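Local coordinates for uncharacterized protein (Nostoc punctiforme, PDB 2R3S) that probably transfers methyl groups to oxygen atoms of an unidentified substrate, using a Rossmann-like methyltransferase domain joined to a dimerisation domain, at residues 245-258 with 301-315. Numbering follows the deposited sequence.
Sequences FDVATCEQLLRKIK and YTFAEYESMFSNAGF
E251 OE2 is gripped twice: N312 ND2 donates to it over 3.0 Å, and a water that also bonds S308 OG donates to it as well. The amide comes from the syn side, though 33° out of the carboxylate plane. With an alanine here, N312 ND2 and the bridging water would probably lose their shared acceptor, and the N312 amide would be freer to turn. Two helices crossing at -49° illustrate here how polar bonds can border an apolar interface. Selenomethionine M309 is a knob in a hole formed by V247, C250, E251 and L254; its chain turns about the CG-SE bond, which sets SE 3.6 Å from C250 CB and brings CE over one face of the Y301 ring, toward its margin. Deeper in, L254 CD1 sits almost centrally over the F310 ring, 3.8 Å from its centroid, a CH-pi contact. Beside it L254 CB presses tightly on A313 CB, at 3.5 Å. Polar bonds also pin both ends: Y301 OH donates to F245 O in the carbonyl plane at 2.8 Å, and K258 NZ reaches G314 O, in the Schellman turn, from above the carbonyl plane. The K258 chain, extended beyond a CG set anti to the main-chain nitrogen (chi1 -165°), slides past F315 with CG over the outer part of one ring face. Helices 247-260 and 303-312 pack side by side on the Rossmann-like sheet, L254 and I257 resting on strand 233-239, F310 and F315 on strands 265-271 and 329-334.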
loop_
_atom_site.group_PDB
_atom_site.type_symbol
_atom_site.label_atom_id
_atom_site.label_comp_id
_atom_site.label_asym_id
_atom_site.label_seq_id
_atom_site.Cartn_x
_atom_site.Cartn_y
_atom_site.Cartn_z
ATOM N N PHE A 245 4.620 -22.775 9.448
ATOM C CA PHE A 245 5.758 -23.549 9.968
ATOM C C PHE A 245 6.670 -24.055 8.860
ATOM O O PHE A 245 6.217 -24.198 7.733
ATOM C CB PHE A 245 5.197 -24.709 10.791
ATOM C CG PHE A 245 4.140 -24.277 11.778
ATOM C CD1 PHE A 245 4.487 -23.618 12.940
ATOM C CD2 PHE A 245 2.803 -24.495 11.518
ATOM C CE1 PHE A 245 3.503 -23.213 13.849
ATOM C CE2 PHE A 245 1.829 -24.084 12.393
ATOM C CZ PHE A 245 2.177 -23.443 13.569
ATOM N N ASP A 246 7.947 -24.316 9.167
ATOM C CA ASP A 246 8.809 -25.043 8.215
ATOM C C ASP A 246 8.287 -26.451 7.953
ATOM O O ASP A 246 7.380 -26.940 8.631
ATOM C CB ASP A 246 10.320 -25.031 8.578
ATOM C CG ASP A 246 10.628 -25.614 9.952
ATOM O OD1 ASP A 246 10.015 -26.615 10.348
ATOM O OD2 ASP A 246 11.505 -25.055 10.628
ATOM N N VAL A 247 8.848 -27.074 6.920
ATOM C CA VAL A 247 8.444 -28.405 6.465
ATOM C C VAL A 247 8.604 -29.534 7.518
ATOM O O VAL A 247 7.775 -30.449 7.589
ATOM C CB VAL A 247 9.235 -28.784 5.170
ATOM C CG1 VAL A 247 9.077 -30.277 4.854
ATOM C CG2 VAL A 247 8.777 -27.913 3.988
ATOM N N ALA A 248 9.695 -29.478 8.285
ATOM C CA ALA A 248 9.995 -30.469 9.312
ATOM C C ALA A 248 8.909 -30.408 10.403
ATOM O O ALA A 248 8.342 -31.428 10.810
ATOM C CB ALA A 248 11.357 -30.180 9.896
ATOM N N THR A 249 8.596 -29.188 10.826
ATOM C CA THR A 249 7.532 -28.938 11.798
ATOM C C THR A 249 6.176 -29.371 11.311
ATOM O O THR A 249 5.427 -29.959 12.086
ATOM C CB THR A 249 7.508 -27.476 12.190
ATOM O OG1 THR A 249 8.820 -27.120 12.631
ATOM C CG2 THR A 249 6.459 -27.189 13.293
ATOM N N CYS A 250 5.841 -29.114 10.042
ATOM C CA CYS A 250 4.559 -29.612 9.475
ATOM C C CYS A 250 4.536 -31.132 9.488
ATOM O O CYS A 250 3.501 -31.748 9.711
ATOM C CB CYS A 250 4.339 -29.133 8.028
ATOM S SG CYS A 250 4.074 -27.328 7.863
ATOM N N GLU A 251 5.692 -31.727 9.203
ATOM C CA GLU A 251 5.831 -33.187 9.163
ATOM C C GLU A 251 5.682 -33.783 10.574
ATOM O O GLU A 251 4.930 -34.725 10.754
ATOM C CB GLU A 251 7.147 -33.585 8.465
ATOM C CG GLU A 251 7.047 -33.389 6.933
ATOM C CD GLU A 251 8.295 -33.755 6.143
ATOM O OE1 GLU A 251 9.373 -33.937 6.748
ATOM O OE2 GLU A 251 8.178 -33.840 4.895
ATOM N N GLN A 252 6.351 -33.180 11.554
ATOM C CA GLN A 252 6.136 -33.497 12.969
ATOM C C GLN A 252 4.647 -33.502 13.297
ATOM O O GLN A 252 4.134 -34.469 13.876
ATOM C CB GLN A 252 6.870 -32.489 13.863
ATOM C CG GLN A 252 6.894 -32.837 15.367
ATOM C CD GLN A 252 7.432 -31.694 16.233
ATOM O OE1 GLN A 252 6.776 -31.259 17.178
ATOM N NE2 GLN A 252 8.629 -31.201 15.906
ATOM N N LEU A 253 3.939 -32.455 12.866
ATOM C CA LEU A 253 2.514 -32.349 13.135
ATOM C C LEU A 253 1.722 -33.428 12.408
ATOM O O LEU A 253 0.834 -34.024 12.998
ATOM C CB LEU A 253 1.970 -30.949 12.797
ATOM C CG LEU A 253 0.535 -30.641 13.277
ATOM C CD1 LEU A 253 0.459 -30.333 14.816
ATOM C CD2 LEU A 253 -0.076 -29.512 12.430
ATOM N N LEU A 254 2.040 -33.693 11.144
ATOM C CA LEU A 254 1.271 -34.664 10.358
ATOM C C LEU A 254 1.430 -36.113 10.884
ATOM O O LEU A 254 0.514 -36.938 10.729
ATOM C CB LEU A 254 1.609 -34.569 8.844
ATOM C CG LEU A 254 1.266 -33.245 8.096
ATOM C CD1 LEU A 254 1.687 -33.311 6.643
ATOM C CD2 LEU A 254 -0.191 -32.881 8.181
ATOM N N ARG A 255 2.574 -36.406 11.510
ATOM C CA ARG A 255 2.807 -37.734 12.140
ATOM C C ARG A 255 1.939 -37.908 13.389
ATOM O O ARG A 255 1.291 -38.940 13.568
ATOM C CB ARG A 255 4.293 -37.945 12.473
ATOM C CG ARG A 255 5.163 -38.417 11.267
ATOM C CD ARG A 255 6.641 -38.693 11.669
ATOM N NE ARG A 255 7.361 -37.473 12.055
ATOM C CZ ARG A 255 8.170 -36.766 11.257
ATOM N NH1 ARG A 255 8.413 -37.135 9.992
ATOM N NH2 ARG A 255 8.749 -35.672 11.740
ATOM N N LYS A 256 1.894 -36.875 14.220
ATOM C CA LYS A 256 1.010 -36.824 15.381
ATOM C C LYS A 256 -0.449 -36.991 14.957
ATOM O O LYS A 256 -1.216 -37.761 15.533
ATOM C CB LYS A 256 1.220 -35.497 16.097
ATOM C CG LYS A 256 0.417 -35.304 17.360
ATOM C CD LYS A 256 0.841 -34.029 18.061
ATOM C CE LYS A 256 0.112 -33.859 19.399
ATOM N NZ LYS A 256 0.665 -32.752 20.182
ATOM N N ILE A 257 -0.832 -36.289 13.914
ATOM C CA ILE A 257 -2.182 -36.403 13.408
ATOM C C ILE A 257 -2.450 -37.833 12.969
ATOM O O ILE A 257 -3.556 -38.353 13.184
ATOM C CB ILE A 257 -2.431 -35.412 12.243
ATOM C CG1 ILE A 257 -2.464 -33.974 12.791
ATOM C CG2 ILE A 257 -3.716 -35.759 11.516
ATOM C CD1 ILE A 257 -2.479 -32.879 11.758
ATOM N N LYS A 258 -1.456 -38.474 12.346
ATOM C CA LYS A 258 -1.663 -39.828 11.798
ATOM C C LYS A 258 -2.003 -40.823 12.912
ATOM O O LYS A 258 -2.934 -41.604 12.786
ATOM C CB LYS A 258 -0.450 -40.334 11.015
ATOM C CG LYS A 258 -0.816 -41.539 10.156
ATOM C CD LYS A 258 0.372 -42.297 9.616
ATOM C CE LYS A 258 -0.130 -43.497 8.797
ATOM N NZ LYS A 258 0.966 -44.431 8.440
ATOM N N TYR A 301 2.790 -22.946 0.621
ATOM C CA TYR A 301 3.294 -24.168 0.044
ATOM C C TYR A 301 2.450 -24.644 -1.129
ATOM O O TYR A 301 1.224 -24.577 -1.102
ATOM C CB TYR A 301 3.337 -25.256 1.113
ATOM C CG TYR A 301 4.375 -25.029 2.182
ATOM C CD1 TYR A 301 5.726 -25.078 1.889
ATOM C CD2 TYR A 301 4.006 -24.793 3.498
ATOM C CE1 TYR A 301 6.677 -24.870 2.875
ATOM C CE2 TYR A 301 4.948 -24.632 4.482
ATOM C CZ TYR A 301 6.278 -24.649 4.166
ATOM O OH TYR A 301 7.214 -24.450 5.143
ATOM N N THR A 302 3.126 -25.146 -2.156
ATOM C CA THR A 302 2.455 -25.721 -3.342
ATOM C C THR A 302 1.956 -27.139 -3.049
ATOM O O THR A 302 2.321 -27.718 -2.022
ATOM C CB THR A 302 3.415 -25.779 -4.516
ATOM O OG1 THR A 302 4.490 -26.651 -4.161
ATOM C CG2 THR A 302 3.973 -24.363 -4.856
ATOM N N PHE A 303 1.102 -27.684 -3.924
ATOM C CA PHE A 303 0.539 -29.020 -3.724
ATOM C C PHE A 303 1.636 -30.067 -3.706
ATOM O O PHE A 303 1.680 -30.869 -2.811
ATOM C CB PHE A 303 -0.482 -29.397 -4.785
ATOM C CG PHE A 303 -0.914 -30.834 -4.698
ATOM C CD1 PHE A 303 -1.640 -31.280 -3.607
ATOM C CD2 PHE A 303 -0.549 -31.752 -5.667
ATOM C CE1 PHE A 303 -2.030 -32.615 -3.495
ATOM C CE2 PHE A 303 -0.935 -33.084 -5.566
ATOM C CZ PHE A 303 -1.681 -33.515 -4.474
ATOM N N ALA A 304 2.514 -30.044 -4.701
ATOM C CA ALA A 304 3.694 -30.884 -4.708
ATOM C C ALA A 304 4.454 -30.850 -3.371
ATOM O O ALA A 304 4.932 -31.880 -2.915
ATOM C CB ALA A 304 4.629 -30.464 -5.854
ATOM N N GLU A 305 4.590 -29.674 -2.750
ATOM C CA GLU A 305 5.290 -29.589 -1.472
ATOM C C GLU A 305 4.493 -30.259 -0.361
ATOM O O GLU A 305 5.060 -30.976 0.454
ATOM C CB GLU A 305 5.594 -28.156 -1.098
ATOM C CG GLU A 305 6.801 -27.597 -1.816
ATOM C CD GLU A 305 6.981 -26.104 -1.596
ATOM O OE1 GLU A 305 5.981 -25.365 -1.560
ATOM O OE2 GLU A 305 8.124 -25.651 -1.469
ATOM N N TYR A 306 3.182 -30.045 -0.350
ATOM C CA TYR A 306 2.312 -30.659 0.652
ATOM C C TYR A 306 2.139 -32.175 0.459
ATOM O O TYR A 306 2.046 -32.912 1.427
ATOM C CB TYR A 306 0.921 -30.012 0.641
ATOM C CG TYR A 306 0.797 -28.696 1.403
ATOM C CD1 TYR A 306 1.391 -28.531 2.639
ATOM C CD2 TYR A 306 0.027 -27.650 0.902
ATOM C CE1 TYR A 306 1.267 -27.352 3.346
ATOM C CE2 TYR A 306 -0.103 -26.456 1.609
ATOM C CZ TYR A 306 0.516 -26.327 2.839
ATOM O OH TYR A 306 0.414 -25.179 3.561
ATOM N N GLU A 307 2.035 -32.609 -0.790
ATOM C CA GLU A 307 1.970 -34.029 -1.152
ATOM C C GLU A 307 3.179 -34.757 -0.583
ATOM O O GLU A 307 3.053 -35.844 -0.014
ATOM C CB GLU A 307 1.922 -34.163 -2.676
ATOM C CG GLU A 307 1.817 -35.576 -3.241
ATOM C CD GLU A 307 1.560 -35.558 -4.739
ATOM O OE1 GLU A 307 2.316 -34.858 -5.471
ATOM O OE2 GLU A 307 0.596 -36.226 -5.176
ATOM N N SER A 308 4.342 -34.133 -0.699
ATOM C CA SER A 308 5.575 -34.687 -0.140
ATOM C C SER A 308 5.620 -34.730 1.400
ATOM O O SER A 308 6.303 -35.572 1.977
ATOM C CB SER A 308 6.763 -33.896 -0.657
ATOM O OG SER A 308 7.928 -34.225 0.058
HETATM N N MSE A 309 4.938 -33.797 2.062
HETATM C CA MSE A 309 4.905 -33.781 3.518
HETATM C C MSE A 309 4.016 -34.901 4.016
HETATM O O MSE A 309 4.367 -35.623 4.943
HETATM C CB MSE A 309 4.397 -32.438 4.024
HETATM C CG MSE A 309 5.361 -31.315 3.775
HETATM SE SE MSE A 309 4.676 -29.626 4.484
HETATM C CE MSE A 309 4.888 -28.504 2.855
ATOM N N PHE A 310 2.865 -35.050 3.386
ATOM C CA PHE A 310 1.970 -36.138 3.733
ATOM C C PHE A 310 2.596 -37.504 3.432
ATOM O O PHE A 310 2.515 -38.416 4.259
ATOM C CB PHE A 310 0.644 -35.982 3.021
ATOM C CG PHE A 310 -0.305 -35.055 3.719
ATOM C CD1 PHE A 310 -0.939 -35.451 4.884
ATOM C CD2 PHE A 310 -0.578 -33.792 3.203
ATOM C CE1 PHE A 310 -1.833 -34.611 5.534
ATOM C CE2 PHE A 310 -1.475 -32.936 3.842
ATOM C CZ PHE A 310 -2.101 -33.353 5.025
ATOM N N SER A 311 3.218 -37.635 2.263
ATOM C CA SER A 311 3.952 -38.848 1.906
ATOM C C SER A 311 4.984 -39.194 2.961
ATOM O O SER A 311 4.984 -40.309 3.444
ATOM C CB SER A 311 4.640 -38.717 0.537
ATOM O OG SER A 311 5.555 -39.788 0.322
ATOM N N ASN A 312 5.833 -38.240 3.327
ATOM C CA ASN A 312 6.847 -38.423 4.398
ATOM C C ASN A 312 6.339 -38.621 5.828
ATOM O O ASN A 312 7.117 -39.021 6.718
ATOM C CB ASN A 312 7.785 -37.210 4.469
ATOM C CG ASN A 312 8.700 -37.078 3.257
ATOM O OD1 ASN A 312 8.811 -37.987 2.433
ATOM N ND2 ASN A 312 9.372 -35.926 3.155
ATOM N N ALA A 313 5.084 -38.264 6.075
ATOM C CA ALA A 313 4.481 -38.417 7.393
ATOM C C ALA A 313 3.768 -39.750 7.493
ATOM O O ALA A 313 3.238 -40.076 8.549
ATOM C CB ALA A 313 3.481 -37.267 7.685
ATOM N N GLY A 314 3.712 -40.490 6.388
ATOM C CA GLY A 314 3.153 -41.827 6.384
ATOM C C GLY A 314 1.784 -42.001 5.761
ATOM O O GLY A 314 1.190 -43.063 5.880
ATOM N N PHE A 315 1.256 -40.984 5.102
ATOM C CA PHE A 315 -0.084 -41.097 4.561
ATOM C C PHE A 315 0.029 -41.788 3.222
ATOM O O PHE A 315 1.107 -41.827 2.625
ATOM C CB PHE A 315 -0.767 -39.730 4.441
ATOM C CG PHE A 315 -1.101 -39.109 5.769
ATOM C CD1 PHE A 315 -0.099 -38.575 6.566
ATOM C CD2 PHE A 315 -2.412 -39.066 6.223
ATOM C CE1 PHE A 315 -0.393 -38.020 7.798
ATOM C CE2 PHE A 315 -2.715 -38.515 7.437
ATOM C CZ PHE A 315 -1.703 -37.979 8.232
HETATM O O HOH W 1 8.892 -32.660 2.363
#